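Local coordinates for protein imidazolonepropionase (Unidentified, PDB 2Q09) that catalyses the hydrolytic opening of the imidazolone ring of imidazolone-5-propanoate to give N-formimidoyl-L-glutamate, the third step of histidine degradation, at residues A[345-350]-A[384-389]; A[300-305]-A[339-344]; A[281-286]-A[354-359]; A[304-307]-A[311-314]. One frame throughout, in Å; residues are numbered along the deposited sequence.

Contact 1 of 4, residues A[345-350]-A[384-389]; sequences EAMAGV and AELSYL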
loop_
_atom_site.group_PDB
_atom_site.type_symbol
_atom_site.label_atom_id
_atom_site.label_comp_id
_atom_site.label_asym_id
_atom_site.label_seq_id
_atom_site.Cartn_x
_atom_site.Cartn_y
_atom_site.Cartn_z
ATOM N N GLU A 345 1.063 5.001 16.039
ATOM C CA GLU A 345 0.792 5.718 14.792
ATOM C C GLU A 345 1.106 4.778 13.619
ATOM O O GLU A 345 0.415 4.775 12.596
ATOM C CB GLU A 345 1.656 6.982 14.682
ATOM C CG GLU A 345 1.300 8.085 15.678
ATOM C CD GLU A 345 2.250 9.273 15.596
ATOM O OE1 GLU A 345 3.482 9.067 15.591
ATOM O OE2 GLU A 345 1.758 10.417 15.544
ATOM N N ALA A 346 2.153 3.975 13.773
ATOM C CA ALA A 346 2.540 3.036 12.725
ATOM C C ALA A 346 1.456 1.978 12.531
ATOM O O ALA A 346 1.117 1.636 11.406
ATOM C CB ALA A 346 3.878 2.372 13.078
HETATM N N MSE A 347 0.910 1.468 13.633
HETATM C CA MSE A 347 -0.136 0.452 13.562
HETATM C C MSE A 347 -1.394 1.021 12.891
HETATM O O MSE A 347 -1.984 0.393 12.006
HETATM C CB MSE A 347 -0.458 -0.084 14.964
HETATM C CG MSE A 347 -1.450 -1.238 14.968
HETATM SE SE MSE A 347 -0.830 -2.741 13.909
HETATM C CE MSE A 347 -2.239 -4.016 14.413
ATOM N N ALA A 348 -1.797 2.220 13.295
ATOM C CA ALA A 348 -2.958 2.840 12.669
ATOM C C ALA A 348 -2.597 3.085 11.208
ATOM O O ALA A 348 -3.461 3.051 10.328
ATOM C CB ALA A 348 -3.289 4.156 13.352
ATOM N N GLY A 349 -1.305 3.317 10.965
ATOM C CA GLY A 349 -0.827 3.569 9.617
ATOM C C GLY A 349 -0.981 2.386 8.674
ATOM O O GLY A 349 -1.061 2.575 7.461
ATOM N N VAL A 350 -1.013 1.165 9.209
ATOM C CA VAL A 350 -1.164 -0.018 8.362
ATOM C C VAL A 350 -2.530 -0.682 8.532
ATOM O O VAL A 350 -2.752 -1.802 8.061
ATOM C CB VAL A 350 -0.053 -1.064 8.632
ATOM C CG1 VAL A 350 1.317 -0.426 8.373
ATOM C CG2 VAL A 350 -0.148 -1.590 10.063
ATOM N N ALA A 384 2.378 -3.083 20.268
ATOM C CA ALA A 384 3.558 -2.245 20.073
ATOM C C ALA A 384 4.687 -3.087 19.474
ATOM O O ALA A 384 5.548 -2.580 18.747
ATOM C CB ALA A 384 4.013 -1.642 21.415
ATOM N N GLU A 385 4.680 -4.380 19.780
ATOM C CA GLU A 385 5.720 -5.266 19.280
ATOM C C GLU A 385 5.707 -5.456 17.756
ATOM O O GLU A 385 6.724 -5.826 17.164
ATOM C CB GLU A 385 5.636 -6.635 19.966
ATOM C CG GLU A 385 6.698 -7.594 19.450
ATOM C CD GLU A 385 6.979 -8.750 20.387
ATOM O OE1 GLU A 385 7.826 -9.587 20.025
ATOM O OE2 GLU A 385 6.368 -8.829 21.477
ATOM N N LEU A 386 4.573 -5.189 17.114
ATOM C CA LEU A 386 4.489 -5.372 15.666
ATOM C C LEU A 386 5.403 -4.424 14.888
ATOM O O LEU A 386 5.882 -4.772 13.811
ATOM C CB LEU A 386 3.041 -5.222 15.197
ATOM C CG LEU A 386 2.088 -6.224 15.852
ATOM C CD1 LEU A 386 0.700 -6.120 15.222
ATOM C CD2 LEU A 386 2.629 -7.626 15.689
ATOM N N SER A 387 5.637 -3.234 15.436
ATOM C CA SER A 387 6.526 -2.246 14.817
ATOM C C SER A 387 7.959 -2.443 15.320
ATOM O O SER A 387 8.906 -1.901 14.744
ATOM C CB SER A 387 6.099 -0.811 15.188
ATOM O OG SER A 387 4.817 -0.488 14.692
ATOM N N TYR A 388 8.106 -3.208 16.398
ATOM C CA TYR A 388 9.401 -3.409 17.037
ATOM C C TYR A 388 10.244 -4.590 16.554
ATOM O O TYR A 388 11.295 -4.387 15.934
ATOM C CB TYR A 388 9.199 -3.529 18.554
ATOM C CG TYR A 388 10.465 -3.343 19.354
ATOM C CD1 TYR A 388 11.008 -2.074 19.537
ATOM C CD2 TYR A 388 11.132 -4.433 19.917
ATOM C CE1 TYR A 388 12.186 -1.889 20.268
ATOM C CE2 TYR A 388 12.304 -4.263 20.642
ATOM C CZ TYR A 388 12.823 -2.991 20.816
ATOM O OH TYR A 388 13.984 -2.823 21.532
ATOM N N LEU A 389 9.802 -5.809 16.862
ATOM C CA LEU A 389 10.528 -7.021 16.486
ATOM C C LEU A 389 10.147 -7.425 15.069
ATOM O O LEU A 389 9.000 -7.806 14.811
ATOM C CB LEU A 389 10.190 -8.162 17.451
ATOM C CG LEU A 389 10.963 -9.458 17.203
ATOM C CD1 LEU A 389 12.443 -9.232 17.428
ATOM C CD2 LEU A 389 10.442 -10.533 18.137
#

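Contact 2 of 4, residues A[300-305]-A[339-344]; sequences PPVVAL and FGLTPV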
loop_
_atom_site.group_PDB
_atom_site.type_symbol
_atom_site.label_atom_id
_atom_site.label_comp_id
_atom_site.label_asym_id
_atom_site.label_seq_id
_atom_site.Cartn_x
_atom_site.Cartn_y
_atom_site.Cartn_z
ATOM N N PRO A 300 9.952 13.984 5.618
ATOM C CA PRO A 300 8.582 14.420 5.327
ATOM C C PRO A 300 8.145 15.253 6.535
ATOM O O PRO A 300 8.609 15.029 7.649
ATOM C CB PRO A 300 7.804 13.108 5.234
ATOM C CG PRO A 300 8.827 12.115 4.813
ATOM C CD PRO A 300 10.032 12.519 5.664
ATOM N N PRO A 301 7.273 16.249 6.332
ATOM C CA PRO A 301 6.809 17.099 7.434
ATOM C C PRO A 301 5.848 16.412 8.409
ATOM O O PRO A 301 4.690 16.823 8.566
ATOM C CB PRO A 301 6.155 18.271 6.700
ATOM C CG PRO A 301 5.516 17.578 5.532
ATOM C CD PRO A 301 6.612 16.631 5.072
ATOM N N VAL A 302 6.348 15.380 9.078
ATOM C CA VAL A 302 5.551 14.601 10.036
ATOM C C VAL A 302 4.941 15.458 11.151
ATOM O O VAL A 302 3.742 15.377 11.433
ATOM C CB VAL A 302 6.401 13.479 10.686
ATOM C CG1 VAL A 302 5.642 12.822 11.822
ATOM C CG2 VAL A 302 6.763 12.441 9.634
ATOM N N VAL A 303 5.768 16.276 11.791
ATOM C CA VAL A 303 5.275 17.124 12.870
ATOM C C VAL A 303 4.119 18.002 12.387
ATOM O O VAL A 303 3.079 18.076 13.029
ATOM C CB VAL A 303 6.407 18.017 13.438
ATOM C CG1 VAL A 303 5.844 19.007 14.443
ATOM C CG2 VAL A 303 7.458 17.144 14.103
ATOM N N ALA A 304 4.301 18.661 11.248
ATOM C CA ALA A 304 3.254 19.522 10.700
ATOM C C ALA A 304 2.000 18.737 10.317
ATOM O O ALA A 304 0.878 19.204 10.536
ATOM C CB ALA A 304 3.781 20.295 9.495
ATOM N N LEU A 305 2.182 17.552 9.743
ATOM C CA LEU A 305 1.039 16.726 9.363
ATOM C C LEU A 305 0.253 16.350 10.614
ATOM O O LEU A 305 -0.976 16.321 10.602
ATOM C CB LEU A 305 1.500 15.453 8.651
ATOM C CG LEU A 305 2.005 15.614 7.217
ATOM C CD1 LEU A 305 2.608 14.286 6.750
ATOM C CD2 LEU A 305 0.853 16.034 6.294
ATOM N N PHE A 339 11.288 8.443 10.881
ATOM C CA PHE A 339 10.354 9.565 10.816
ATOM C C PHE A 339 9.797 9.962 12.174
ATOM O O PHE A 339 9.033 10.921 12.276
ATOM C CB PHE A 339 9.206 9.251 9.852
ATOM C CG PHE A 339 9.637 9.102 8.413
ATOM C CD1 PHE A 339 10.868 9.594 7.983
ATOM C CD2 PHE A 339 8.799 8.506 7.482
ATOM C CE1 PHE A 339 11.253 9.507 6.645
ATOM C CE2 PHE A 339 9.162 8.409 6.139
ATOM C CZ PHE A 339 10.397 8.908 5.715
ATOM N N GLY A 340 10.172 9.219 13.209
ATOM C CA GLY A 340 9.715 9.545 14.551
ATOM C C GLY A 340 8.298 9.161 14.949
ATOM O O GLY A 340 7.804 9.629 15.976
ATOM N N LEU A 341 7.627 8.333 14.152
ATOM C CA LEU A 341 6.277 7.922 14.506
ATOM C C LEU A 341 6.315 7.031 15.741
ATOM O O LEU A 341 7.342 6.442 16.069
ATOM C CB LEU A 341 5.620 7.145 13.356
ATOM C CG LEU A 341 4.785 7.904 12.321
ATOM C CD1 LEU A 341 5.651 8.901 11.573
ATOM C CD2 LEU A 341 4.166 6.890 11.342
ATOM N N THR A 342 5.186 6.942 16.435
ATOM C CA THR A 342 5.087 6.077 17.603
ATOM C C THR A 342 4.610 4.726 17.087
ATOM O O THR A 342 4.066 4.638 15.984
ATOM C CB THR A 342 4.044 6.599 18.607
ATOM O OG1 THR A 342 2.762 6.658 17.975
ATOM C CG2 THR A 342 4.413 7.996 19.088
ATOM N N PRO A 343 4.826 3.651 17.860
ATOM C CA PRO A 343 4.352 2.359 17.354
ATOM C C PRO A 343 2.839 2.371 17.106
ATOM O O PRO A 343 2.343 1.660 16.234
ATOM C CB PRO A 343 4.749 1.380 18.458
ATOM C CG PRO A 343 6.039 2.006 18.990
ATOM C CD PRO A 343 5.667 3.480 19.060
ATOM N N VAL A 344 2.105 3.181 17.869
ATOM C CA VAL A 344 0.662 3.233 17.694
ATOM C C VAL A 344 0.294 3.974 16.400
ATOM O O VAL A 344 -0.667 3.601 15.725
ATOM C CB VAL A 344 -0.043 3.869 18.938
ATOM C CG1 VAL A 344 0.223 5.367 19.012
ATOM C CG2 VAL A 344 -1.525 3.573 18.885
#

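Contact 3 of 4, residues A[281-286]-A[354-359]; sequences GVVATL and AARALG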
loop_
_atom_site.group_PDB
_atom_site.type_symbol
_atom_site.label_atom_id
_atom_site.label_comp_id
_atom_site.label_asym_id
_atom_site.label_seq_id
_atom_site.Cartn_x
_atom_site.Cartn_y
_atom_site.Cartn_z
ATOM N N GLY A 281 -9.610 15.687 3.320
ATOM C CA GLY A 281 -9.527 14.368 3.926
ATOM C C GLY A 281 -8.648 13.380 3.177
ATOM O O GLY A 281 -8.949 12.187 3.129
ATOM N N VAL A 282 -7.561 13.872 2.598
ATOM C CA VAL A 282 -6.636 13.026 1.859
ATOM C C VAL A 282 -5.676 12.367 2.853
ATOM O O VAL A 282 -5.293 12.975 3.852
ATOM C CB VAL A 282 -5.834 13.872 0.829
ATOM C CG1 VAL A 282 -4.866 12.997 0.053
ATOM C CG2 VAL A 282 -6.804 14.574 -0.124
ATOM N N VAL A 283 -5.299 11.121 2.594
ATOM C CA VAL A 283 -4.369 10.433 3.481
ATOM C C VAL A 283 -2.944 10.687 3.001
ATOM O O VAL A 283 -2.674 10.681 1.796
ATOM C CB VAL A 283 -4.622 8.911 3.501
ATOM C CG1 VAL A 283 -3.546 8.209 4.325
ATOM C CG2 VAL A 283 -5.995 8.614 4.092
ATOM N N ALA A 284 -2.035 10.931 3.940
ATOM C CA ALA A 284 -0.636 11.154 3.594
ATOM C C ALA A 284 0.078 9.821 3.811
ATOM O O ALA A 284 0.118 9.303 4.929
ATOM C CB ALA A 284 -0.027 12.239 4.492
ATOM N N THR A 285 0.637 9.260 2.744
ATOM C CA THR A 285 1.316 7.981 2.865
ATOM C C THR A 285 2.829 8.137 2.964
ATOM O O THR A 285 3.480 8.664 2.062
ATOM C CB THR A 285 0.972 7.054 1.684
ATOM O OG1 THR A 285 -0.445 6.840 1.643
ATOM C CG2 THR A 285 1.661 5.689 1.859
ATOM N N LEU A 286 3.379 7.684 4.080
ATOM C CA LEU A 286 4.816 7.755 4.317
ATOM C C LEU A 286 5.489 6.491 3.795
ATOM O O LEU A 286 5.006 5.378 4.014
ATOM C CB LEU A 286 5.081 7.916 5.812
ATOM C CG LEU A 286 4.398 9.151 6.428
ATOM C CD1 LEU A 286 4.642 9.177 7.929
ATOM C CD2 LEU A 286 4.950 10.428 5.777
ATOM N N ALA A 354 -4.459 3.070 6.375
ATOM C CA ALA A 354 -4.133 2.372 5.134
ATOM C C ALA A 354 -5.437 2.028 4.424
ATOM O O ALA A 354 -5.534 2.121 3.202
ATOM C CB ALA A 354 -3.346 1.091 5.428
ATOM N N ALA A 355 -6.440 1.617 5.197
ATOM C CA ALA A 355 -7.737 1.271 4.627
ATOM C C ALA A 355 -8.323 2.490 3.916
ATOM O O ALA A 355 -8.809 2.388 2.790
ATOM C CB ALA A 355 -8.688 0.797 5.722
ATOM N N ARG A 356 -8.273 3.638 4.584
ATOM C CA ARG A 356 -8.801 4.879 4.027
ATOM C C ARG A 356 -8.062 5.266 2.747
ATOM O O ARG A 356 -8.677 5.743 1.790
ATOM C CB ARG A 356 -8.688 6.016 5.051
ATOM C CG ARG A 356 -9.350 7.333 4.605
ATOM C CD ARG A 356 -9.321 8.371 5.726
ATOM N NE ARG A 356 -10.158 7.970 6.856
ATOM C CZ ARG A 356 -11.483 8.085 6.883
ATOM N NH1 ARG A 356 -12.134 8.601 5.847
ATOM N NH2 ARG A 356 -12.160 7.670 7.943
ATOM N N ALA A 357 -6.748 5.075 2.739
ATOM C CA ALA A 357 -5.934 5.401 1.566
ATOM C C ALA A 357 -6.360 4.578 0.347
ATOM O O ALA A 357 -6.071 4.943 -0.791
ATOM C CB ALA A 357 -4.457 5.158 1.866
ATOM N N LEU A 358 -7.041 3.465 0.589
ATOM C CA LEU A 358 -7.505 2.604 -0.494
ATOM C C LEU A 358 -9.012 2.743 -0.682
ATOM O O LEU A 358 -9.615 1.988 -1.441
ATOM C CB LEU A 358 -7.153 1.139 -0.199
ATOM C CG LEU A 358 -5.667 0.804 -0.019
ATOM C CD1 LEU A 358 -5.490 -0.677 0.255
ATOM C CD2 LEU A 358 -4.897 1.209 -1.272
ATOM N N GLY A 359 -9.602 3.708 0.016
ATOM C CA GLY A 359 -11.033 3.948 -0.074
ATOM C C GLY A 359 -11.871 2.875 0.595
ATOM O O GLY A 359 -13.055 2.720 0.286
HETATM O O HOH W 1 -11.593 10.375 3.529
#

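Contact 4 of 4, residues A[304-307]-A[311-314]; sequences ALRK and PMAV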
loop_
_atom_site.group_PDB
_atom_site.type_symbol
_atom_site.label_atom_id
_atom_site.label_comp_id
_atom_site.label_asym_id
_atom_site.label_seq_id
_atom_site.Cartn_x
_atom_site.Cartn_y
_atom_site.Cartn_z
ATOM N N ALA A 304 4.301 18.661 11.248
ATOM C CA ALA A 304 3.254 19.522 10.700
ATOM C C ALA A 304 2.000 18.737 10.317
ATOM O O ALA A 304 0.878 19.204 10.536
ATOM C CB ALA A 304 3.781 20.295 9.495
ATOM N N LEU A 305 2.182 17.552 9.743
ATOM C CA LEU A 305 1.039 16.726 9.363
ATOM C C LEU A 305 0.253 16.350 10.614
ATOM O O LEU A 305 -0.976 16.321 10.602
ATOM C CB LEU A 305 1.500 15.453 8.651
ATOM C CG LEU A 305 2.005 15.614 7.217
ATOM C CD1 LEU A 305 2.608 14.286 6.750
ATOM C CD2 LEU A 305 0.853 16.034 6.294
ATOM N N ARG A 306 0.968 16.055 11.691
ATOM C CA ARG A 306 0.309 15.708 12.937
ATOM C C ARG A 306 -0.469 16.901 13.469
ATOM O O ARG A 306 -1.637 16.771 13.841
ATOM C CB ARG A 306 1.322 15.245 13.985
ATOM C CG ARG A 306 1.546 13.756 13.987
ATOM C CD ARG A 306 2.028 13.289 15.350
ATOM N NE ARG A 306 3.385 13.738 15.633
ATOM C CZ ARG A 306 4.452 12.948 15.603
ATOM N NH1 ARG A 306 4.322 11.665 15.304
ATOM N NH2 ARG A 306 5.648 13.443 15.885
ATOM N N LYS A 307 0.179 18.064 13.510
ATOM C CA LYS A 307 -0.484 19.264 14.007
ATOM C C LYS A 307 -1.767 19.557 13.244
ATOM O O LYS A 307 -2.737 20.042 13.828
ATOM C CB LYS A 307 0.446 20.467 13.906
ATOM C CG LYS A 307 1.588 20.428 14.898
ATOM C CD LYS A 307 2.503 21.621 14.714
ATOM C CE LYS A 307 3.605 21.623 15.751
ATOM N NZ LYS A 307 4.618 22.676 15.468
ATOM N N PRO A 311 -4.239 12.223 8.612
ATOM C CA PRO A 311 -3.930 10.817 8.891
ATOM C C PRO A 311 -2.745 10.348 8.050
ATOM O O PRO A 311 -2.657 10.646 6.863
ATOM C CB PRO A 311 -5.226 10.103 8.534
ATOM C CG PRO A 311 -5.818 10.973 7.466
ATOM C CD PRO A 311 -5.570 12.363 8.000
HETATM N N MSE A 312 -1.818 9.631 8.674
HETATM C CA MSE A 312 -0.636 9.163 7.967
HETATM C C MSE A 312 -0.590 7.647 7.870
HETATM O O MSE A 312 -0.615 6.937 8.886
HETATM C CB MSE A 312 0.635 9.656 8.670
HETATM C CG MSE A 312 0.698 11.171 8.889
HETATM SE SE MSE A 312 2.302 11.635 9.887
HETATM C CE MSE A 312 1.767 11.046 11.628
ATOM N N ALA A 313 -0.540 7.152 6.643
ATOM C CA ALA A 313 -0.443 5.720 6.428
ATOM C C ALA A 313 1.043 5.414 6.267
ATOM O O ALA A 313 1.836 6.313 5.980
ATOM C CB ALA A 313 -1.209 5.315 5.160
ATOM N N VAL A 314 1.414 4.158 6.479
ATOM C CA VAL A 314 2.800 3.733 6.320
ATOM C C VAL A 314 2.775 2.540 5.368
ATOM O O VAL A 314 1.945 1.637 5.531
ATOM C CB VAL A 314 3.422 3.287 7.659
ATOM C CG1 VAL A 314 4.791 2.658 7.406
ATOM C CG2 VAL A 314 3.571 4.484 8.596
#

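Contact 1 of 4, residues A[345-350]-A[384-389]
Met347 and Leu386 make the apolar half of this contact. Met347 is a selenomethionine. Met347 CE lies 3.7 Å from Leu386 CD1, and Met347 SE is 3.9 Å from Leu386 CD1. One branch of the leucine thus meets the last two atoms of the chain. The torsions explain the reach: CG of Met347 is anti to the backbone N (chi1 -175°), and a bend at chi2 (58°) turns the selenium toward the other helix. Tyr24, Thr65 and Leu68 also pack against this side chain.

The second kind of contact sets a methyl against a hydroxyl. Ala346 CB comes within 3.4 Å of Ser387 OG. It is a van der Waals contact. Met332 and Cys336 of helix 328-339 border this side.

The contact joins helix 343-349 to the short, weakly bonded helix about 385-388, on the periphery of the TIM-barrel fold and away from the metal site. No hydrogen bond passes between the segments; Leu386 O takes one from Arg329 of helix 328-339 instead. The contact therefore rests on van der Waals fit between buried side chains, two large and two small.

Contact 2 of 4, residues A[300-305]-A[339-344]
Two torsions aim the ring of Phe339 at Pro300: CG is anti to the carbonyl carbon (chi1 -65°), and chi2 is -18°. Pro300 then covers one face of the ring in a CH-pi contact. The site is on the outer layer of the TIM barrel, where the start of helix 302-307 meets the end of helix 328-339 and the loop after it. Pro300 CD lies 3.8 Å from the ring centroid of Phe339, 27° off the normal. It is offset toward the rim, and its nearest ring atom is Phe339 CE1. Pro300 CG sits 3.7 Å from Phe339 CZ. Phe291 meets the same ring edge-to-face.

An inverse gamma turn centred on Pro301 closes with Val302 N bonding to Pro300 O at 2.7 Å. This sharp turn brings Pro300 and Val302 to the same partner. Val302 CG2 packs on Phe339 CB at 4.0 Å. Replacing Phe339 with a serine would remove the ring that Pro300 lies on, and would probably open a gap beside Leu286 and leave Phe291 without its aromatic mate.

Gly340, with positive phi, leads the chain out of the preceding helix. Leu341 follows, and its side chain reaches back to the other segment. Leu286 of the neighbouring strand touches Pro300, Phe339 and Leu341, so the contact rests directly on the barrel wall. At its far end, Val302 CG1 meets Leu341 CD1 at 3.9 Å.

Contact 3 of 4, residues A[281-286]-A[354-359]
Val283 packs against Arg356 and Ala357 where strand 283-286 of the TIM barrel meets helix 352-357. Val283 and Thr285 are on the same side of the strand. Thr285 is near the metal ligand His72, so this side probably faces the barrel interior. The helix also packs on Ile69 and Cys71 of strand 63-73. The helix thus probably packs across the N-terminal end of the barrel, opposite the end that carries the metal.

The tight part centres on the two methyls of Val283. Val283 CG2 lies alongside the aliphatic stem of Arg356, 3.6 Å from Arg356 CG and 3.7 Å from Arg356 CD. Val283 CG1 turns to the methyl of Ala357, with Ala357 CB at 4.0 Å. CG1 is anti to the backbone N (chi1 174°), which splits the two branches between two helix residues. Ser262 of the adjacent strand touches both Val283 and Ala357.

Packing is looser further along the strand. Thr285 OG1 is 4.4 Å from Ala357 CB, and no hydrogen bond joins the segments directly.

The solvent side is at Gly281 and the end of Arg356. Gly281 closes the preceding helix in a Schellman motif, and Gly359 does the same for helix 352-357. The Arg356 stem runs extended past Val283 and bends at chi3 (-66°), which carries the guanidinium away from the apolar patch. There a single water bridges the segments. The water donates to Gly281 O at 3.2 Å and accepts from Arg356 NH1 at 3.0 Å.

Contact 4 of 4, residues A[304-307]-A[311-314]
Arg306 packs on Met312 with its stem, and Arg306 NH1 forms a salt bridge with Glu345 OE1. That oxygen also accepts a hydrogen bond from Thr342 N, so two groups grip it. The bridge ties helix 302-307 to the start of helix 343-349. It probably limits how far the guanidinium can swing.

Between the two segments themselves the contact is apolar. Met312, a selenomethionine, carries nearly all of the strand side. Met312 SE is 4.1 Å from Leu305 CB and equally far from Leu305 CD1. Met312 CE goes to the other helix residue and touches Arg306 CG at 3.6 Å. The bend at chi3 (-75°) turns this methyl toward the aliphatic stem of the arginine. The stem covers the buried selenomethionine, while the charged end stays at the exposed rim.

Val302, one helical turn before Arg306, also touches Met312. Leu305 reaches past it to Ala284 and to Ile274 of helix 271-280. On the strand, Ala313 touches Val283 and Thr285. Helix 302-307 lies in the chain between the parallel neighbouring strands 283-286 and 312-314 and packs on the second, as in the beta-alpha-beta units of the (beta/alpha)8 barrel of the amidohydrolases.

All four contacts belong to the TIM-barrel part of the chain. Contact 3 is nearest the centre of the chain and nearest the metal site. Contacts 1, 2 and 4 belong to the outer layer. Contacts 2 and 4 share helix 302-307, and the second segment of contact 2 runs into helix 343-349, which contact 1 uses. Contacts 3 and 4 use neighbouring parallel strands, joined by backbone bonds between Ala284 and Ala313 and between Leu286 and Ala313. No contact has a direct hydrogen bond between its segments. Contacts 1 and 2 join buried side chains, and contact 2 adds a CH-pi contact. Contacts 3 and 4 each end in an exposed arginine, one using water and the other a carboxylate of contact 1.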